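Local coordinates for high affinity transport system protein p37 (Mycoplasma hyorhinis, PDB 3EKI) that binds thiamine diphosphate outside the cell membrane as the extracytoplasmic lipoprotein of a high-affinity transport system, probably one that imports this cofactor, at residues 185-188 and 189-192; 196-199 and 200-203; 325-328 and 329-332. All coordinates share one frame; numbering follows the deposited sequence.

Contact 1: 185-188 and 189-192; sequences TPYA and SWTD
Two side-chain torsions bring Tyr-187 and Trp-190 together: Tyr-187 has CG opposite its backbone N (chi1 171°), while Trp-190 has CG opposite its carbonyl carbon and beside its N (chi1 -69°). The indole therefore swings back over the turn, and the phenol edge meets the face of the six-membered ring of Trp-190. This is a T-shaped pair, with centroids 5.2 Å apart and planes at 66°; the phenol reaches the indole through CD2, 3.7 Å from Trp-190 CE3. Next to it, Tyr-187 CA sits over the five-membered ring of Trp-190 in a CH-pi contact, 3.5 Å from the centroid. The indole N-H is used as well: Trp-190 NE1 donates to Thr-185 O at 3.1 Å, a bond that comes from above the carbonyl plane and helps to set the rotation of the ring.

Underneath, the backbone coils as a short 3-10 turn. Ser-189 N donates to Pro-186 O at 2.9 Å, and Trp-190 N to Tyr-187 O at 3.0 Å. Thr-185, Pro-186 and Ser-189 lie on the exposed side, whereas the two aromatic residues are buried. The phenol hydroxyl is satisfied by Thr-315 O, and Asn-317 ND2 bonds both Tyr-187 O and Trp-190 O, tying the turn to a second loop.

The contact thus forms the first turn of the loop that leaves helix 170-184 and runs to strand 206-207. Phe-182 of that helix meets the Tyr-187 ring, and Phe-324, in the loop before strand 331-337, joins it edge-to-face.

Contact 2: 196-199 and 200-203; sequences KWNG and NVYQ. With TPP (thiamine diphosphate), chain B.
Trp-197 and Tyr-202 make the tight half of this hairpin-like turn. The indole puts its edge to the phenol face, Trp-197 CE3 standing above the ring centre and 3.7 Å from Tyr-202 CG, with the planes at 55°. One indole face also lies against the backbone of Asn-200 and Val-201. Asn-198 N donates to Val-201 O at 3.0 Å.

At the bend, Asn-198 OD1 takes two N-H groups from opposite faces of its amide plane: Asn-200 N at 2.7 Å, an Asx turn, and Val-201 N at 2.8 Å. A chi1 of 66° folds the amide over the turn.

The open end is looser: the side chains of Lys-196 and Gln-203 are exposed and touch sparsely, though Lys-196 O still accepts from Gln-203 N and, at 3.3 Å, Gln-203 NE2, on opposite faces of its plane. Asn-200 ND2, which also donates to Pro-377 O, shares a water with Asn-198 ND2.

In the pocket of this periplasmic-binding-protein-class fold, Asn-200 OD1 lies 3.2 Å and Val-201 CG1 3.5 Å from the pyrimidine methyl CM2 of thiamine diphosphate. The turn comes late in the loop between helix 170-184 and strand 206-207; His-316 stacks on Trp-197.

Contact 3: 325-328 and 329-332; sequences ETKA and NEKM. With CA (calcium ion), chain E.
Thr-326 faces Glu-330 across a type I beta turn, Lys-327 to Glu-330, that leads into strand 331-337 and holds a calcium ion on one side. That strand is an outermost one of a mixed sheet, beside strand 217-223. The CB of Thr-326 points toward the returning arm, and chi1 of 52° places OG1 between the backbone N and the carbonyl carbon. From there Thr-326 OG1 binds the calcium at 2.4 Å, while Thr-326 CG2 packs on Met-332 CB at 3.9 Å. One short side chain thus serves both the ion and the side chain of Met-332.

Lys-327 and Glu-330 are arranged quite differently. Their side chains run side by side in the same direction, with Lys-327 CD 3.9 Å from Glu-330 OE2. The charged ends do not meet: the ammonium group forms its salt bridge with Asp-300 instead, and the 5.1 Å from Lys-327 NZ to Glu-330 OE2 leaves at most a general attraction between opposite charges. A water accepts from the backbone Lys-327 N and lies within hydrogen-bonding distance of Glu-330 OE1, linking the main chain of the turn to the carboxylate.

Along the main chain, Glu-330 N donates to Lys-327 O at 3.1 Å and closes the turn. That same carbonyl oxygen also binds the calcium, so Lys-327 O serves both the turn and the metal site. The Glu-330 carboxylate does not bind the ion; two main-chain carbonyls and the threonine oxygen do, joined by two waters.

Outside the turn, Lys-331 pairs through its backbone with Gly-223 of strand 217-223, and Met-332 touches Trp-220 there. Glu-330 O completes the protein ligands at 2.3 Å from the calcium.

Following the chain from the N terminus, contact 1 forms the turn just beyond helix 170-184, and contact 2 closes the next bend of the same loop before strand 206-207. Contact 3 comes much later, where the loop after strand 304-308 enters strand 331-337. The three follow in series; none nests in or crosses another. Contacts 1 and 2 touch: Asp-192 O lies 2.9 Å from Trp-197 N, a probable hydrogen bond, and Trp-190 meets Tyr-202. Contact 3 touches neither, its nearest atoms about 6 Å from contact 1 and about 12 Å from contact 2. Residues 315-317 tie the first two to the long loop that ends in the calcium turn.

Contact 1: 185-188 and 189-192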
loop_
_atom_site.group_PDB
_atom_site.type_symbol
_atom_site.label_atom_id
_atom_site.label_comp_id
_atom_site.label_asym_id
_atom_site.label_seq_id
_atom_site.Cartn_x
_atom_site.Cartn_y
_atom_site.Cartn_z
ATOM N N THR A 185 0.552 -8.675 -23.237
ATOM C CA THR A 185 -0.140 -7.486 -23.748
ATOM C C THR A 185 0.644 -6.286 -23.241
ATOM O O THR A 185 0.441 -5.897 -22.067
ATOM C CB THR A 185 -1.601 -7.463 -23.281
ATOM O OG1 THR A 185 -2.317 -8.542 -23.865
ATOM C CG2 THR A 185 -2.301 -6.176 -23.717
ATOM N N PRO A 186 1.568 -5.736 -24.001
ATOM C CA PRO A 186 2.544 -4.796 -23.446
ATOM C C PRO A 186 1.911 -3.548 -22.828
ATOM O O PRO A 186 1.133 -2.851 -23.459
ATOM C CB PRO A 186 3.408 -4.379 -24.637
ATOM C CG PRO A 186 3.027 -5.217 -25.786
ATOM C CD PRO A 186 1.799 -5.982 -25.453
ATOM N N TYR A 187 2.262 -3.238 -21.567
ATOM C CA TYR A 187 1.772 -2.043 -20.896
ATOM C C TYR A 187 1.895 -0.766 -21.712
ATOM O O TYR A 187 0.983 0.080 -21.701
ATOM C CB TYR A 187 2.555 -1.941 -19.583
ATOM C CG TYR A 187 2.397 -0.675 -18.780
ATOM C CD1 TYR A 187 3.369 0.317 -18.862
ATOM C CD2 TYR A 187 1.297 -0.483 -17.952
ATOM C CE1 TYR A 187 3.247 1.504 -18.127
ATOM C CE2 TYR A 187 1.185 0.698 -17.214
ATOM C CZ TYR A 187 2.147 1.664 -17.315
ATOM O OH TYR A 187 2.075 2.853 -16.590
ATOM N N ALA A 188 2.987 -0.572 -22.443
ATOM C CA ALA A 188 3.218 0.623 -23.251
ATOM C C ALA A 188 2.155 0.827 -24.321
ATOM O O ALA A 188 2.002 1.944 -24.838
ATOM C CB ALA A 188 4.577 0.554 -23.923
ATOM N N SER A 189 1.418 -0.215 -24.659
ATOM C CA SER A 189 0.415 -0.071 -25.720
ATOM C C SER A 189 -0.995 -0.137 -25.172
ATOM O O SER A 189 -1.971 -0.032 -25.911
ATOM C CB SER A 189 0.676 -1.104 -26.824
ATOM O OG SER A 189 1.816 -0.668 -27.576
ATOM N N TRP A 190 -1.129 -0.268 -23.844
ATOM C CA TRP A 190 -2.442 -0.166 -23.229
ATOM C C TRP A 190 -3.082 1.192 -23.560
ATOM O O TRP A 190 -2.331 2.141 -23.692
ATOM C CB TRP A 190 -2.372 -0.247 -21.711
ATOM C CG TRP A 190 -1.982 -1.565 -21.139
ATOM C CD1 TRP A 190 -1.556 -2.682 -21.791
ATOM C CD2 TRP A 190 -1.992 -1.891 -19.740
ATOM N NE1 TRP A 190 -1.307 -3.667 -20.875
ATOM C CE2 TRP A 190 -1.564 -3.213 -19.606
ATOM C CE3 TRP A 190 -2.328 -1.178 -18.575
ATOM C CZ2 TRP A 190 -1.447 -3.863 -18.378
ATOM C CZ3 TRP A 190 -2.215 -1.829 -17.362
ATOM C CH2 TRP A 190 -1.783 -3.158 -17.268
ATOM N N THR A 191 -4.407 1.185 -23.665
ATOM C CA THR A 191 -5.069 2.468 -23.890
ATOM C C THR A 191 -6.039 2.714 -22.736
ATOM O O THR A 191 -6.451 1.816 -22.026
ATOM C CB THR A 191 -5.813 2.555 -25.234
ATOM O OG1 THR A 191 -6.980 1.747 -25.194
ATOM C CG2 THR A 191 -4.943 2.019 -26.385
ATOM N N ASP A 192 -6.369 4.001 -22.595
ATOM C CA ASP A 192 -7.327 4.355 -21.568
ATOM C C ASP A 192 -8.607 3.573 -21.756
ATOM O O ASP A 192 -9.234 3.113 -20.809
ATOM C CB ASP A 192 -7.641 5.849 -21.620
ATOM C CG ASP A 192 -6.464 6.706 -21.220
ATOM O OD1 ASP A 192 -5.444 6.111 -20.825
ATOM O OD2 ASP A 192 -6.584 7.950 -21.320
#

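Contact 2: 196-199 and 200-203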
loop_
_atom_site.group_PDB
_atom_site.type_symbol
_atom_site.label_atom_id
_atom_site.label_comp_id
_atom_site.label_asym_id
_atom_site.label_seq_id
_atom_site.Cartn_x
_atom_site.Cartn_y
_atom_site.Cartn_z
ATOM N N LYS A 196 -9.611 0.468 -19.405
ATOM C CA LYS A 196 -10.580 1.203 -18.594
ATOM C C LYS A 196 -9.948 2.101 -17.533
ATOM O O LYS A 196 -10.249 2.009 -16.339
ATOM C CB LYS A 196 -11.556 0.190 -17.993
ATOM C CG LYS A 196 -12.329 -0.590 -19.053
ATOM C CD LYS A 196 -12.956 -1.844 -18.472
ATOM C CE LYS A 196 -14.167 -2.301 -19.275
ATOM N NZ LYS A 196 -14.279 -3.792 -19.290
ATOM N N TRP A 197 -9.063 2.981 -17.961
ATOM C CA TRP A 197 -8.482 3.995 -17.117
ATOM C C TRP A 197 -9.599 4.946 -16.669
ATOM O O TRP A 197 -10.360 5.422 -17.512
ATOM C CB TRP A 197 -7.397 4.758 -17.857
ATOM C CG TRP A 197 -6.789 5.858 -17.061
ATOM C CD1 TRP A 197 -6.942 7.202 -17.204
ATOM C CD2 TRP A 197 -5.896 5.671 -15.962
ATOM N NE1 TRP A 197 -6.197 7.865 -16.254
ATOM C CE2 TRP A 197 -5.546 6.935 -15.480
ATOM C CE3 TRP A 197 -5.382 4.520 -15.367
ATOM C CZ2 TRP A 197 -4.684 7.106 -14.401
ATOM C CZ3 TRP A 197 -4.522 4.697 -14.292
ATOM C CH2 TRP A 197 -4.188 5.965 -13.830
ATOM N N ASN A 198 -9.713 5.224 -15.382
ATOM C CA ASN A 198 -10.802 6.107 -14.931
ATOM C C ASN A 198 -10.245 7.377 -14.291
ATOM O O ASN A 198 -10.969 8.040 -13.549
ATOM C CB ASN A 198 -11.689 5.380 -13.942
ATOM C CG ASN A 198 -10.979 5.038 -12.640
ATOM O OD1 ASN A 198 -9.793 5.324 -12.454
ATOM N ND2 ASN A 198 -11.725 4.403 -11.739
ATOM N N GLY A 199 -8.985 7.658 -14.580
ATOM C CA GLY A 199 -8.229 8.764 -14.031
ATOM C C GLY A 199 -7.468 8.381 -12.764
ATOM O O GLY A 199 -6.540 9.103 -12.383
ATOM N N ASN A 200 -7.892 7.284 -12.167
ATOM C CA ASN A 200 -7.363 6.715 -10.942
ATOM C C ASN A 200 -6.563 5.423 -11.140
ATOM O O ASN A 200 -5.385 5.337 -10.784
ATOM C CB ASN A 200 -8.544 6.448 -10.003
ATOM C CG ASN A 200 -8.080 6.085 -8.608
ATOM O OD1 ASN A 200 -7.066 6.614 -8.146
ATOM N ND2 ASN A 200 -8.815 5.206 -7.955
ATOM N N VAL A 201 -7.218 4.411 -11.691
ATOM C CA VAL A 201 -6.689 3.096 -11.972
ATOM C C VAL A 201 -7.146 2.596 -13.353
ATOM O O VAL A 201 -8.130 3.066 -13.920
ATOM C CB VAL A 201 -7.154 2.016 -10.976
ATOM C CG1 VAL A 201 -6.795 2.407 -9.545
ATOM C CG2 VAL A 201 -8.632 1.765 -11.113
ATOM N N TYR A 202 -6.389 1.612 -13.826
ATOM C CA TYR A 202 -6.853 0.776 -14.931
ATOM C C TYR A 202 -7.787 -0.284 -14.401
ATOM O O TYR A 202 -7.417 -1.323 -13.842
ATOM C CB TYR A 202 -5.641 0.154 -15.612
ATOM C CG TYR A 202 -4.753 1.053 -16.393
ATOM C CD1 TYR A 202 -5.234 1.570 -17.606
ATOM C CD2 TYR A 202 -3.467 1.420 -16.015
ATOM C CE1 TYR A 202 -4.454 2.402 -18.360
ATOM C CE2 TYR A 202 -2.671 2.257 -16.770
ATOM C CZ TYR A 202 -3.183 2.753 -17.963
ATOM O OH TYR A 202 -2.401 3.573 -18.723
ATOM N N GLN A 203 -9.106 -0.041 -14.521
ATOM C CA GLN A 203 -10.077 -0.912 -13.879
ATOM C C GLN A 203 -10.048 -2.336 -14.394
ATOM O O GLN A 203 -10.465 -3.233 -13.668
ATOM C CB GLN A 203 -11.495 -0.345 -14.039
ATOM C CG GLN A 203 -11.616 1.091 -13.530
ATOM C CD GLN A 203 -13.039 1.588 -13.804
ATOM O OE1 GLN A 203 -13.929 1.493 -12.963
ATOM N NE2 GLN A 203 -13.241 2.122 -15.003
HETATM N "N1'" TPP B . -4.443 2.249 -5.562
HETATM C "C2'" TPP B . -4.563 3.567 -5.858
HETATM C CM2 TPP B . -5.775 4.029 -6.674
HETATM N "N3'" TPP B . -3.644 4.453 -5.435
HETATM C "C4'" TPP B . -2.639 4.032 -4.622
HETATM N "N4'" TPP B . -1.789 4.943 -4.143
HETATM C "C5'" TPP B . -2.462 2.667 -4.351
HETATM C "C6'" TPP B . -3.410 1.789 -4.861
HETATM C "C7'" TPP B . -1.312 2.073 -3.524
HETATM N N3 TPP B . -1.544 1.976 -2.072
HETATM C C2 TPP B . -2.303 2.810 -1.361
HETATM S S1 TPP B . -2.317 2.300 0.311
HETATM C C5 TPP B . -1.243 0.961 -0.017
HETATM C C4 TPP B . -0.860 1.045 -1.342
HETATM C CM4 TPP B . -0.091 -0.099 -2.039
HETATM C C6 TPP B . -0.690 0.014 1.053
HETATM C C7 TPP B . 0.411 0.703 1.864
HETATM O O7 TPP B . 1.522 0.996 0.991
HETATM P PA TPP B . 2.616 2.119 1.255
HETATM O O1A TPP B . 3.379 2.332 0.001
HETATM O O2A TPP B . 1.973 3.354 1.820
HETATM O O3A TPP B . 3.531 1.621 2.439
HETATM P PB TPP B . 4.841 0.700 2.314
HETATM O O1B TPP B . 4.472 -0.640 1.754
HETATM O O2B TPP B . 5.360 0.597 3.803
HETATM O O3B TPP B . 5.959 1.464 1.485
HETATM O O HOH W 1 -11.423 4.044 -8.612
#

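Contact 3: 325-328 and 329-332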
loop_
_atom_site.group_PDB
_atom_site.type_symbol
_atom_site.label_atom_id
_atom_site.label_comp_id
_atom_site.label_asym_id
_atom_site.label_seq_id
_atom_site.Cartn_x
_atom_site.Cartn_y
_atom_site.Cartn_z
ATOM N N GLU A 325 9.148 2.452 -18.920
ATOM C CA GLU A 325 9.795 2.376 -20.243
ATOM C C GLU A 325 11.135 1.668 -20.162
ATOM O O GLU A 325 11.928 1.880 -19.246
ATOM C CB GLU A 325 9.974 3.789 -20.809
ATOM C CG GLU A 325 10.505 3.803 -22.231
ATOM C CD GLU A 325 10.127 5.060 -22.988
ATOM O OE1 GLU A 325 8.921 5.381 -23.077
ATOM O OE2 GLU A 325 11.056 5.722 -23.493
ATOM N N THR A 326 11.418 0.828 -21.155
ATOM C CA THR A 326 12.672 0.109 -21.310
ATOM C C THR A 326 13.238 0.341 -22.721
ATOM O O THR A 326 12.489 0.752 -23.602
ATOM C CB THR A 326 12.532 -1.417 -21.137
ATOM O OG1 THR A 326 11.478 -1.879 -22.010
ATOM C CG2 THR A 326 12.112 -1.834 -19.734
ATOM N N LYS A 327 14.521 0.060 -22.864
ATOM C CA LYS A 327 15.166 0.098 -24.166
ATOM C C LYS A 327 14.452 -0.891 -25.085
ATOM O O LYS A 327 13.723 -1.795 -24.723
ATOM C CB LYS A 327 16.654 -0.199 -24.059
ATOM C CG LYS A 327 17.420 0.973 -23.433
ATOM C CD LYS A 327 18.779 0.502 -22.948
ATOM C CE LYS A 327 19.435 1.557 -22.065
ATOM N NZ LYS A 327 20.903 1.607 -22.325
ATOM N N ALA A 328 14.690 -0.648 -26.370
ATOM C CA ALA A 328 14.034 -1.370 -27.426
ATOM C C ALA A 328 14.236 -2.863 -27.299
ATOM O O ALA A 328 13.255 -3.602 -27.455
ATOM C CB ALA A 328 14.595 -0.889 -28.766
ATOM N N ASN A 329 15.468 -3.295 -27.019
ATOM C CA ASN A 329 15.611 -4.765 -26.968
ATOM C C ASN A 329 15.642 -5.320 -25.553
ATOM O O ASN A 329 16.109 -6.444 -25.305
ATOM C CB ASN A 329 16.865 -5.173 -27.741
ATOM C CG ASN A 329 18.126 -4.902 -26.950
ATOM O OD1 ASN A 329 18.194 -3.882 -26.269
ATOM N ND2 ASN A 329 19.076 -5.825 -27.060
ATOM N N GLU A 330 15.085 -4.570 -24.594
ATOM C CA GLU A 330 14.972 -5.045 -23.220
ATOM C C GLU A 330 13.508 -5.113 -22.816
ATOM O O GLU A 330 12.646 -4.484 -23.416
ATOM C CB GLU A 330 15.762 -4.144 -22.266
ATOM C CG GLU A 330 17.214 -4.029 -22.696
ATOM C CD GLU A 330 18.132 -3.339 -21.719
ATOM O OE1 GLU A 330 17.644 -2.881 -20.666
ATOM O OE2 GLU A 330 19.349 -3.259 -22.020
ATOM N N LYS A 331 13.217 -5.909 -21.802
ATOM C CA LYS A 331 11.913 -6.083 -21.246
ATOM C C LYS A 331 12.075 -6.033 -19.712
ATOM O O LYS A 331 13.094 -6.405 -19.155
ATOM C CB LYS A 331 11.255 -7.419 -21.584
ATOM C CG LYS A 331 11.323 -7.941 -22.995
ATOM C CD LYS A 331 10.507 -9.216 -23.130
ATOM C CE LYS A 331 11.212 -10.406 -22.487
ATOM N NZ LYS A 331 12.590 -10.599 -23.019
ATOM N N MET A 332 11.009 -5.611 -19.075
ATOM C CA MET A 332 10.839 -5.676 -17.635
ATOM C C MET A 332 9.709 -6.637 -17.306
ATOM O O MET A 332 8.625 -6.558 -17.901
ATOM C CB MET A 332 10.497 -4.271 -17.171
ATOM C CG MET A 332 10.726 -3.950 -15.726
ATOM S SD MET A 332 10.435 -2.181 -15.416
ATOM C CE MET A 332 9.959 -2.312 -13.688
HETATM CA CA CA E . 11.462 -2.707 -24.243
HETATM O O HOH W 2 15.831 -0.742 -20.534
HETATM O O HOH W 3 11.040 -3.678 -26.269
HETATM O O HOH W 4 9.474 -3.675 -23.492
#